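Local coordinates for GTP cyclohydrolase 1 type 2 homolog (Staphylococcus aureus subsp. aureus, PDB 3LNL), which is of unknown function but binds a pair of zinc ions and assembles as a toroidal NIF3-family hexamer capped by PII-like domains, at residues His16-Ser21 / Asp106-Gly111; Ile66-Leu71 / Tyr331-Met336; Val43-Asp48 / Glu338-Leu343. The protein carries 2 engineered substitutions. All coordinates share one frame; numbering follows the deposited sequence.

Contact 1 of 3, residues His16-Ser21 / Asp106-Gly111; sequences HHVPFS and DVNPHG. Unlike the reference sequence in segment 106-111: His110 (reference Tyr). With ZN (zinc ion), chain G.
With chi1 at -167°, Asn108 swings its amide out opposite its own backbone N, and a second torsion of -94° turns the amide so that ND2 reaches His17, the last residue of helix 7-17, and Val18 just beyond it, while OD1 stays near its own chain. The touching is done by this nitrogen. ND2 donates to His17 O at 3.2 Å with a bent N-H...O angle of 143°; it lies in the carbonyl plane, on a lone pair, although His17 O itself is tilted from the plane of the amide. Val18, the first residue to leave helical geometry, crosses the Asn108 side chain at about a right angle and sets both methyls against the same nitrogen, CG1 to ND2 at 3.8 Å and CG2 to ND2 at 3.9 Å. Water 1 closes a second path between the segments, donating to His17 O at 2.9 Å and to Asn108 OD1 at 2.8 Å. OD1 also accepts from the backbone N of His110 at 2.8 Å, forming an Asx turn; His110 differs from the reference sequence, but its part here is played by the main chain. A type I turn from Asn108 to Gly111 overlaps it, and Gly111 is the N-cap of helix 112-119. Tyr240 packs on Asn108 and Pro19, and Val18 O accepts from Asn104. At the start of the loop Asp106 chelates one zinc ion through OD1 at 2.2 Å and OD2 at 2.3 Å, well away from the Val18 contact. The chemistry is that of a buried amide used at both ends: a carbonyl at the close of one helix is gripped by ND2 and water 1, while OD1 shapes the turn that leads from a zinc ligand into the next helix.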
loop_
_atom_site.group_PDB
_atom_site.type_symbol
_atom_site.label_atom_id
_atom_site.label_comp_id
_atom_site.label_asym_id
_atom_site.label_seq_id
_atom_site.Cartn_x
_atom_site.Cartn_y
_atom_site.Cartn_z
ATOM N N HIS B 16 18.021 5.948 -30.588
ATOM C CA HIS B 16 17.541 5.312 -31.805
ATOM C C HIS B 16 17.804 3.799 -31.740
ATOM O O HIS B 16 16.918 3.007 -31.993
ATOM C CB HIS B 16 18.196 5.953 -33.032
ATOM C CG HIS B 16 17.801 5.317 -34.321
ATOM N ND1 HIS B 16 16.579 5.533 -34.906
ATOM C CD2 HIS B 16 18.442 4.417 -35.104
ATOM C CE1 HIS B 16 16.485 4.806 -36.005
ATOM N NE2 HIS B 16 17.596 4.104 -36.138
ATOM N N HIS B 17 19.022 3.405 -31.370
ATOM C CA HIS B 17 19.390 2.011 -31.413
ATOM C C HIS B 17 19.061 1.236 -30.149
ATOM O O HIS B 17 18.840 0.027 -30.229
ATOM C CB HIS B 17 20.877 1.871 -31.762
ATOM C CG HIS B 17 21.230 2.338 -33.140
ATOM N ND1 HIS B 17 20.974 1.595 -34.277
ATOM C CD2 HIS B 17 21.856 3.468 -33.564
ATOM C CE1 HIS B 17 21.413 2.257 -35.341
ATOM N NE2 HIS B 17 21.945 3.398 -34.935
ATOM N N VAL B 18 19.015 1.902 -28.991
ATOM C CA VAL B 18 18.802 1.228 -27.700
ATOM C C VAL B 18 17.860 2.100 -26.875
ATOM O O VAL B 18 18.285 2.839 -25.960
ATOM C CB VAL B 18 20.134 1.008 -26.922
ATOM C CG1 VAL B 18 19.917 0.191 -25.619
ATOM C CG2 VAL B 18 21.240 0.347 -27.807
ATOM N N PRO B 19 16.582 2.097 -27.259
ATOM C CA PRO B 19 15.692 3.167 -26.803
ATOM C C PRO B 19 15.614 3.271 -25.286
ATOM O O PRO B 19 15.343 2.268 -24.616
ATOM C CB PRO B 19 14.331 2.775 -27.355
ATOM C CG PRO B 19 14.585 1.777 -28.415
ATOM C CD PRO B 19 15.991 1.285 -28.337
ATOM N N PHE B 20 15.775 4.492 -24.772
ATOM C CA PHE B 20 15.774 4.677 -23.327
ATOM C C PHE B 20 14.430 4.288 -22.708
ATOM O O PHE B 20 14.382 3.872 -21.549
ATOM C CB PHE B 20 16.186 6.089 -22.986
ATOM C CG PHE B 20 17.645 6.319 -23.211
ATOM C CD1 PHE B 20 18.100 6.893 -24.376
ATOM C CD2 PHE B 20 18.575 5.849 -22.291
ATOM C CE1 PHE B 20 19.454 7.069 -24.604
ATOM C CE2 PHE B 20 19.937 6.006 -22.507
ATOM C CZ PHE B 20 20.384 6.626 -23.657
ATOM N N SER B 21 13.362 4.362 -23.507
ATOM C CA SER B 21 12.029 4.006 -23.064
ATOM C C SER B 21 11.871 2.496 -22.753
ATOM O O SER B 21 10.929 2.101 -22.084
ATOM C CB SER B 21 11.008 4.434 -24.152
ATOM O OG SER B 21 11.047 3.570 -25.308
ATOM N N ASP B 106 20.118 -4.087 -21.179
ATOM C CA ASP B 106 19.817 -5.468 -20.733
ATOM C C ASP B 106 18.756 -6.135 -21.594
ATOM O O ASP B 106 18.772 -7.360 -21.742
ATOM C CB ASP B 106 19.388 -5.532 -19.250
ATOM C CG ASP B 106 20.565 -5.319 -18.300
ATOM O OD1 ASP B 106 21.597 -6.011 -18.544
ATOM O OD2 ASP B 106 20.457 -4.488 -17.337
ATOM N N VAL B 107 17.843 -5.340 -22.156
ATOM C CA VAL B 107 16.713 -5.880 -22.890
ATOM C C VAL B 107 16.812 -5.718 -24.409
ATOM O O VAL B 107 15.941 -6.160 -25.164
ATOM C CB VAL B 107 15.386 -5.282 -22.418
ATOM C CG1 VAL B 107 15.196 -5.475 -20.869
ATOM C CG2 VAL B 107 15.226 -3.796 -22.905
ATOM N N ASN B 108 17.909 -5.153 -24.874
ATOM C CA ASN B 108 18.080 -4.893 -26.295
ATOM C C ASN B 108 18.482 -6.166 -27.064
ATOM O O ASN B 108 19.348 -6.926 -26.586
ATOM C CB ASN B 108 19.170 -3.863 -26.458
ATOM C CG ASN B 108 19.200 -3.300 -27.841
ATOM O OD1 ASN B 108 19.943 -3.792 -28.706
ATOM N ND2 ASN B 108 18.351 -2.278 -28.078
ATOM N N PRO B 109 17.915 -6.372 -28.270
ATOM C CA PRO B 109 18.332 -7.539 -29.071
ATOM C C PRO B 109 19.824 -7.632 -29.331
ATOM O O PRO B 109 20.313 -8.723 -29.592
ATOM C CB PRO B 109 17.610 -7.354 -30.413
ATOM C CG PRO B 109 16.513 -6.305 -30.181
ATOM C CD PRO B 109 17.018 -5.460 -29.022
ATOM N N HIS B 110 20.559 -6.520 -29.225
ATOM C CA HIS B 110 22.023 -6.566 -29.360
ATOM C C HIS B 110 22.740 -6.252 -28.067
ATOM O O HIS B 110 23.934 -5.973 -28.061
ATOM C CB HIS B 110 22.469 -5.608 -30.462
ATOM C CG HIS B 110 21.786 -5.872 -31.754
ATOM N ND1 HIS B 110 22.104 -6.952 -32.547
ATOM C CD2 HIS B 110 20.756 -5.236 -32.367
ATOM C CE1 HIS B 110 21.313 -6.959 -33.616
ATOM N NE2 HIS B 110 20.486 -5.927 -33.526
ATOM N N GLY B 111 21.986 -6.295 -26.974
ATOM C CA GLY B 111 22.451 -5.851 -25.643
ATOM C C GLY B 111 23.213 -6.874 -24.807
ATOM O O GLY B 111 23.805 -7.762 -25.364
HETATM ZN ZN ZN G . 22.469 -5.385 -16.623
HETATM O O HOH W 1 20.722 -2.093 -30.819
HETATM O O HOH W 2 22.470 -4.381 -14.792
HETATM O O HOH W 3 21.495 -6.810 -15.271
#

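Contact 2 of 3, residues Ile66-Leu71 / Tyr331-Met336; sequences ISHHPL and YSEYVM. With ZN (zinc ion), chain G; ZN (zinc ion), chain F.
His68 and Met336 bring the two backbones closest, their CA atoms 7.6 Å apart, where the chain leaving strand 64-67 passes a 3-10 segment, 331-334, that runs into helix 336-350. That turn is held by its own main chain, Met336 N donating to Glu333 O at 3.0 Å, and places Glu333 and Met336 on the side facing the histidines. Across the gap the polar atoms meet through metal. His68 NE2 binds one zinc ion at 2.2 Å, and Glu333 OE1 binds the same ion at 2.0 Å; His69 NE2 takes the other zinc at 2.2 Å together with Glu333 OE2 at 2.1 Å. One carboxylate therefore bridges the pair, each oxygen approaching the edge of a different imidazole, with its plane 86° from the His68 ring and 57° from that of His69. Water 2 is a second bridge; water 3 and bidentate Asp106 complete one ion, waters 4 and 5 and His330 the other, giving six ligand atoms each. Beside this polar cluster Met336 bends back on itself (chi1 58°, with chi2 and chi3 also folded) and lays SD 3.7 Å from His68 CB. SD is 5.5 Å from the centroid of the His68 ring, an oblique sulfur-aromatic approach. The far nitrogens fix the rings: His68 ND1 bonds Met101 O, His69 ND1 bonds Asp48 OD1, and His312 and His313 of a second subunit meet the His69 ring. Both imidazoles thus present NE2 to metal with ND1 held by an oxygen, and the Asp48 carboxylate would be expected to make His69 a stronger zinc donor. The result is a dinuclear, carboxylate- and water-bridged centre bordered by a neighbouring subunit.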
loop_
_atom_site.group_PDB
_atom_site.type_symbol
_atom_site.label_atom_id
_atom_site.label_comp_id
_atom_site.label_asym_id
_atom_site.label_seq_id
_atom_site.Cartn_x
_atom_site.Cartn_y
_atom_site.Cartn_z
ATOM N N ILE B 66 30.075 6.352 -21.229
ATOM C CA ILE B 66 28.834 5.606 -21.213
ATOM C C ILE B 66 29.007 4.332 -20.345
ATOM O O ILE B 66 29.782 3.428 -20.688
ATOM C CB ILE B 66 28.400 5.159 -22.616
ATOM C CG1 ILE B 66 28.235 6.342 -23.561
ATOM C CG2 ILE B 66 27.002 4.389 -22.487
ATOM C CD1 ILE B 66 27.943 5.951 -25.023
ATOM N N SER B 67 28.286 4.265 -19.231
ATOM C CA SER B 67 28.349 3.119 -18.357
ATOM C C SER B 67 27.062 2.319 -18.487
ATOM O O SER B 67 26.053 2.835 -18.973
ATOM C CB SER B 67 28.575 3.548 -16.886
ATOM O OG SER B 67 27.399 4.169 -16.336
ATOM N N HIS B 68 27.122 1.050 -18.085
ATOM C CA HIS B 68 25.931 0.246 -17.966
ATOM C C HIS B 68 25.205 0.606 -16.665
ATOM O O HIS B 68 24.049 1.024 -16.681
ATOM C CB HIS B 68 26.262 -1.239 -17.993
ATOM C CG HIS B 68 25.067 -2.127 -17.939
ATOM N ND1 HIS B 68 23.936 -1.902 -18.690
ATOM C CD2 HIS B 68 24.821 -3.245 -17.221
ATOM C CE1 HIS B 68 23.074 -2.880 -18.480
ATOM N NE2 HIS B 68 23.531 -3.647 -17.503
ATOM N N HIS B 69 25.908 0.515 -15.550
ATOM C CA HIS B 69 25.297 0.770 -14.269
ATOM C C HIS B 69 25.214 2.286 -14.043
ATOM O O HIS B 69 26.190 3.002 -14.293
ATOM C CB HIS B 69 26.059 0.115 -13.151
ATOM C CG HIS B 69 25.973 -1.385 -13.159
ATOM N ND1 HIS B 69 26.982 -2.184 -12.661
ATOM C CD2 HIS B 69 25.020 -2.221 -13.614
ATOM C CE1 HIS B 69 26.636 -3.452 -12.798
ATOM N NE2 HIS B 69 25.415 -3.506 -13.296
ATOM N N PRO B 70 24.088 2.765 -13.539
ATOM C CA PRO B 70 23.922 4.202 -13.325
ATOM C C PRO B 70 24.661 4.620 -12.051
ATOM O O PRO B 70 24.426 4.101 -10.966
ATOM C CB PRO B 70 22.390 4.363 -13.206
ATOM C CG PRO B 70 21.905 3.066 -12.778
ATOM C CD PRO B 70 22.843 2.033 -13.291
ATOM N N LEU B 71 25.562 5.583 -12.169
ATOM C CA LEU B 71 26.345 6.018 -11.036
ATOM C C LEU B 71 25.420 6.669 -10.002
ATOM O O LEU B 71 25.690 6.608 -8.795
ATOM C CB LEU B 71 27.391 7.013 -11.498
ATOM C CG LEU B 71 28.362 7.612 -10.484
ATOM C CD1 LEU B 71 29.210 6.484 -9.800
ATOM C CD2 LEU B 71 29.241 8.675 -11.132
ATOM N N TYR B 331 29.578 -9.459 -12.149
ATOM C CA TYR B 331 30.655 -8.805 -12.857
ATOM C C TYR B 331 30.821 -9.231 -14.336
ATOM O O TYR B 331 31.363 -8.450 -15.141
ATOM C CB TYR B 331 32.003 -8.906 -12.107
ATOM C CG TYR B 331 33.058 -8.042 -12.744
ATOM C CD1 TYR B 331 32.948 -6.656 -12.683
ATOM C CD2 TYR B 331 34.067 -8.595 -13.506
ATOM C CE1 TYR B 331 33.834 -5.823 -13.352
ATOM C CE2 TYR B 331 34.994 -7.781 -14.165
ATOM C CZ TYR B 331 34.846 -6.368 -14.088
ATOM O OH TYR B 331 35.742 -5.549 -14.720
ATOM N N SER B 332 30.343 -10.414 -14.717
ATOM C CA SER B 332 30.378 -10.817 -16.097
ATOM C C SER B 332 29.594 -9.927 -17.061
ATOM O O SER B 332 29.835 -10.002 -18.250
ATOM C CB SER B 332 30.012 -12.266 -16.289
ATOM O OG SER B 332 31.006 -13.116 -15.746
ATOM N N GLU B 333 28.758 -9.025 -16.564
ATOM C CA GLU B 333 28.257 -7.939 -17.421
ATOM C C GLU B 333 29.352 -7.049 -18.033
ATOM O O GLU B 333 29.072 -6.270 -18.945
ATOM C CB GLU B 333 27.260 -7.084 -16.660
ATOM C CG GLU B 333 25.987 -7.787 -16.320
ATOM C CD GLU B 333 24.950 -6.831 -15.882
ATOM O OE1 GLU B 333 24.061 -6.532 -16.709
ATOM O OE2 GLU B 333 25.069 -6.309 -14.758
ATOM N N TYR B 334 30.605 -7.189 -17.575
ATOM C CA TYR B 334 31.708 -6.371 -18.137
ATOM C C TYR B 334 31.899 -6.567 -19.618
ATOM O O TYR B 334 32.530 -5.737 -20.261
ATOM C CB TYR B 334 33.066 -6.646 -17.434
ATOM C CG TYR B 334 33.715 -7.905 -17.954
ATOM C CD1 TYR B 334 34.544 -7.844 -19.044
ATOM C CD2 TYR B 334 33.455 -9.170 -17.384
ATOM C CE1 TYR B 334 35.129 -8.985 -19.593
ATOM C CE2 TYR B 334 34.084 -10.344 -17.903
ATOM C CZ TYR B 334 34.909 -10.234 -19.009
ATOM O OH TYR B 334 35.497 -11.327 -19.592
ATOM N N VAL B 335 31.340 -7.644 -20.183
ATOM C CA VAL B 335 31.404 -7.855 -21.623
ATOM C C VAL B 335 30.774 -6.708 -22.379
ATOM O O VAL B 335 31.024 -6.561 -23.561
ATOM C CB VAL B 335 30.721 -9.225 -22.102
ATOM C CG1 VAL B 335 31.447 -10.428 -21.470
ATOM C CG2 VAL B 335 29.218 -9.249 -21.771
ATOM N N MET B 336 29.917 -5.904 -21.758
ATOM C CA MET B 336 29.280 -4.831 -22.542
ATOM C C MET B 336 30.235 -3.673 -22.874
ATOM O O MET B 336 29.892 -2.805 -23.663
ATOM C CB MET B 336 27.958 -4.324 -21.947
ATOM C CG MET B 336 27.947 -3.779 -20.550
ATOM S SD MET B 336 29.064 -2.404 -20.152
ATOM C CE MET B 336 28.335 -1.106 -21.203
HETATM ZN ZN ZN G . 22.469 -5.385 -16.623
HETATM ZN ZN ZN F . 23.949 -5.177 -13.429
HETATM O O HOH W 4 22.915 -4.038 -11.797
HETATM O O HOH W 5 22.243 -6.568 -13.103
HETATM O O HOH W 2 22.470 -4.381 -14.792
HETATM O O HOH W 3 21.495 -6.810 -15.271
#

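Contact 3 of 3, residues Val43-Asp48 / Glu338-Leu343; sequences VLTALD and EGLKTL
Glu338, first in the segment, only skirts Thr45, its N 4.5 Å from Thr45 OG1; its CB points away from strand 43-46, and the side chain touches Ala359 of strand 357-359. The hydroxyl of Thr45 is already engaged by Lys337 O, one residue before this helical segment, and chi1 of 70° sets OG1 between the backbone N and the carbonyl carbon, leaving the methyl CG2 toward Leu340 and Lys341 N. Two residues on, Leu340 points at the strand. With CG anti to the backbone N (chi1 180°), its branch brings CD2 to 4.0 Å from Thr45 CG2, the two side chains crossing at a slant, and also rests on Ile66 of the neighbouring strand. Lys341 follows and has its CA nearest that of Thr45, at 6.4 Å. The methyl CG2 of Thr45 sits 4.0 Å from Lys341 N, and OG1 of Thr45 is 4.3 Å from Lys341 CB. Beyond CB the lysine chain extends away from strand 43-46, its side chain packing on Val357. The helix continues with Thr342 N donating to Glu338 O at 3.0 Å. Nothing polar is bonded between the two segments: Thr45 carries the strand's side of the contact, with its methyl against the helix and its hydroxyl bonded to Lys337 O. The axes approach to 7.9 Å and run roughly antiparallel, 145° between their directions. On the reverse face of the strand, Leu44 and Ala46 pack on helix 51-60. Strand 43-46, flanked in the sheet by strands 64-67 and 357-359, thus has a helix on each face, the layered alpha/beta/alpha arrangement of a NIF3 domain.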
loop_
_atom_site.group_PDB
_atom_site.type_symbol
_atom_site.label_atom_id
_atom_site.label_comp_id
_atom_site.label_asym_id
_atom_site.label_seq_id
_atom_site.Cartn_x
_atom_site.Cartn_y
_atom_site.Cartn_z
ATOM N N VAL B 43 34.639 8.855 -26.572
ATOM C CA VAL B 43 33.748 8.034 -25.749
ATOM C C VAL B 43 34.466 6.785 -25.144
ATOM O O VAL B 43 35.076 5.998 -25.866
ATOM C CB VAL B 43 32.470 7.575 -26.564
ATOM C CG1 VAL B 43 31.496 6.663 -25.700
ATOM C CG2 VAL B 43 31.716 8.821 -27.180
ATOM N N LEU B 44 34.349 6.648 -23.820
ATOM C CA LEU B 44 34.834 5.540 -23.054
ATOM C C LEU B 44 33.672 4.774 -22.524
ATOM O O LEU B 44 32.843 5.341 -21.781
ATOM C CB LEU B 44 35.683 6.038 -21.881
ATOM C CG LEU B 44 36.498 5.026 -21.090
ATOM C CD1 LEU B 44 37.584 4.363 -21.996
ATOM C CD2 LEU B 44 37.104 5.774 -19.868
ATOM N N THR B 45 33.596 3.490 -22.876
ATOM C CA THR B 45 32.572 2.593 -22.302
ATOM C C THR B 45 33.030 1.886 -21.009
ATOM O O THR B 45 34.216 1.601 -20.831
ATOM C CB THR B 45 32.087 1.540 -23.326
ATOM O OG1 THR B 45 33.142 0.581 -23.587
ATOM C CG2 THR B 45 31.619 2.232 -24.636
ATOM N N ALA B 46 32.070 1.651 -20.099
ATOM C CA ALA B 46 32.377 1.175 -18.774
ATOM C C ALA B 46 31.188 0.342 -18.256
ATOM O O ALA B 46 30.058 0.549 -18.721
ATOM C CB ALA B 46 32.642 2.365 -17.857
ATOM N N LEU B 47 31.445 -0.574 -17.311
ATOM C CA LEU B 47 30.355 -1.229 -16.611
ATOM C C LEU B 47 29.894 -0.322 -15.467
ATOM O O LEU B 47 28.707 0.078 -15.392
ATOM C CB LEU B 47 30.791 -2.622 -16.090
ATOM C CG LEU B 47 29.876 -3.382 -15.150
ATOM C CD1 LEU B 47 28.506 -3.604 -15.856
ATOM C CD2 LEU B 47 30.495 -4.732 -14.679
ATOM N N ASP B 48 30.827 -0.004 -14.578
ATOM C CA ASP B 48 30.633 0.881 -13.463
ATOM C C ASP B 48 31.615 2.033 -13.674
ATOM O O ASP B 48 32.810 1.791 -13.960
ATOM C CB ASP B 48 30.990 0.203 -12.140
ATOM C CG ASP B 48 29.907 -0.790 -11.692
ATOM O OD1 ASP B 48 28.791 -0.337 -11.442
ATOM O OD2 ASP B 48 30.205 -1.982 -11.558
ATOM N N GLU B 338 33.414 -3.796 -24.343
ATOM C CA GLU B 338 33.800 -4.089 -25.711
ATOM C C GLU B 338 32.587 -4.237 -26.613
ATOM O O GLU B 338 32.610 -3.783 -27.748
ATOM C CB GLU B 338 34.647 -5.370 -25.822
ATOM C CG GLU B 338 36.040 -5.275 -25.147
ATOM C CD GLU B 338 37.044 -4.365 -25.856
ATOM O OE1 GLU B 338 38.141 -4.186 -25.277
ATOM O OE2 GLU B 338 36.762 -3.829 -26.951
ATOM N N GLY B 339 31.515 -4.835 -26.115
ATOM C CA GLY B 339 30.342 -4.998 -26.960
ATOM C C GLY B 339 29.730 -3.661 -27.362
ATOM O O GLY B 339 29.321 -3.469 -28.508
ATOM N N LEU B 340 29.613 -2.750 -26.415
ATOM C CA LEU B 340 29.013 -1.460 -26.709
ATOM C C LEU B 340 29.971 -0.602 -27.549
ATOM O O LEU B 340 29.519 0.149 -28.447
ATOM C CB LEU B 340 28.618 -0.714 -25.440
ATOM C CG LEU B 340 27.972 0.669 -25.635
ATOM C CD1 LEU B 340 26.580 0.531 -26.449
ATOM C CD2 LEU B 340 27.788 1.338 -24.222
ATOM N N LYS B 341 31.278 -0.748 -27.312
ATOM C CA LYS B 341 32.264 -0.089 -28.153
ATOM C C LYS B 341 32.075 -0.501 -29.605
ATOM O O LYS B 341 32.062 0.347 -30.489
ATOM C CB LYS B 341 33.690 -0.376 -27.737
ATOM C CG LYS B 341 34.729 0.070 -28.839
ATOM C CD LYS B 341 35.994 -0.659 -28.777
ATOM C CE LYS B 341 36.963 -0.183 -29.853
ATOM N NZ LYS B 341 38.375 -0.443 -29.458
ATOM N N THR B 342 31.926 -1.802 -29.847
ATOM C CA THR B 342 31.738 -2.297 -31.212
ATOM C C THR B 342 30.441 -1.739 -31.831
ATOM O O THR B 342 30.434 -1.190 -32.936
ATOM C CB THR B 342 31.755 -3.844 -31.244
ATOM O OG1 THR B 342 33.031 -4.261 -30.802
ATOM C CG2 THR B 342 31.436 -4.419 -32.716
ATOM N N LEU B 343 29.361 -1.832 -31.089
ATOM C CA LEU B 343 28.096 -1.264 -31.551
ATOM C C LEU B 343 28.265 0.216 -31.919
ATOM O O LEU B 343 27.901 0.647 -33.010
ATOM C CB LEU B 343 27.012 -1.411 -30.498
ATOM C CG LEU B 343 26.478 -2.824 -30.208
ATOM C CD1 LEU B 343 25.522 -2.767 -29.050
ATOM C CD2 LEU B 343 25.821 -3.497 -31.464
#

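In the fold
Contacts 2 and 3 lie close together, their centres 8 Å apart, and share the sheet in which strands 64-67 and 43-46 are neighbours; contact 1 is 14 Å from either. The first segments of contacts 1, 3 and 2 come in that order, followed by 106-111, then the long excursion that includes the PII-like domain, and finally 331-336 and 338-343. Contact 2 is nested in the loop closed by contact 3, whereas contact 1 crosses both. Contacts 1 and 2 share one zinc ion and waters 2 and 3. Ligands from the N- and C-terminal NIF3 parts therefore converge on the dinuclear centre, with the start of helix 336-350 packed against His68.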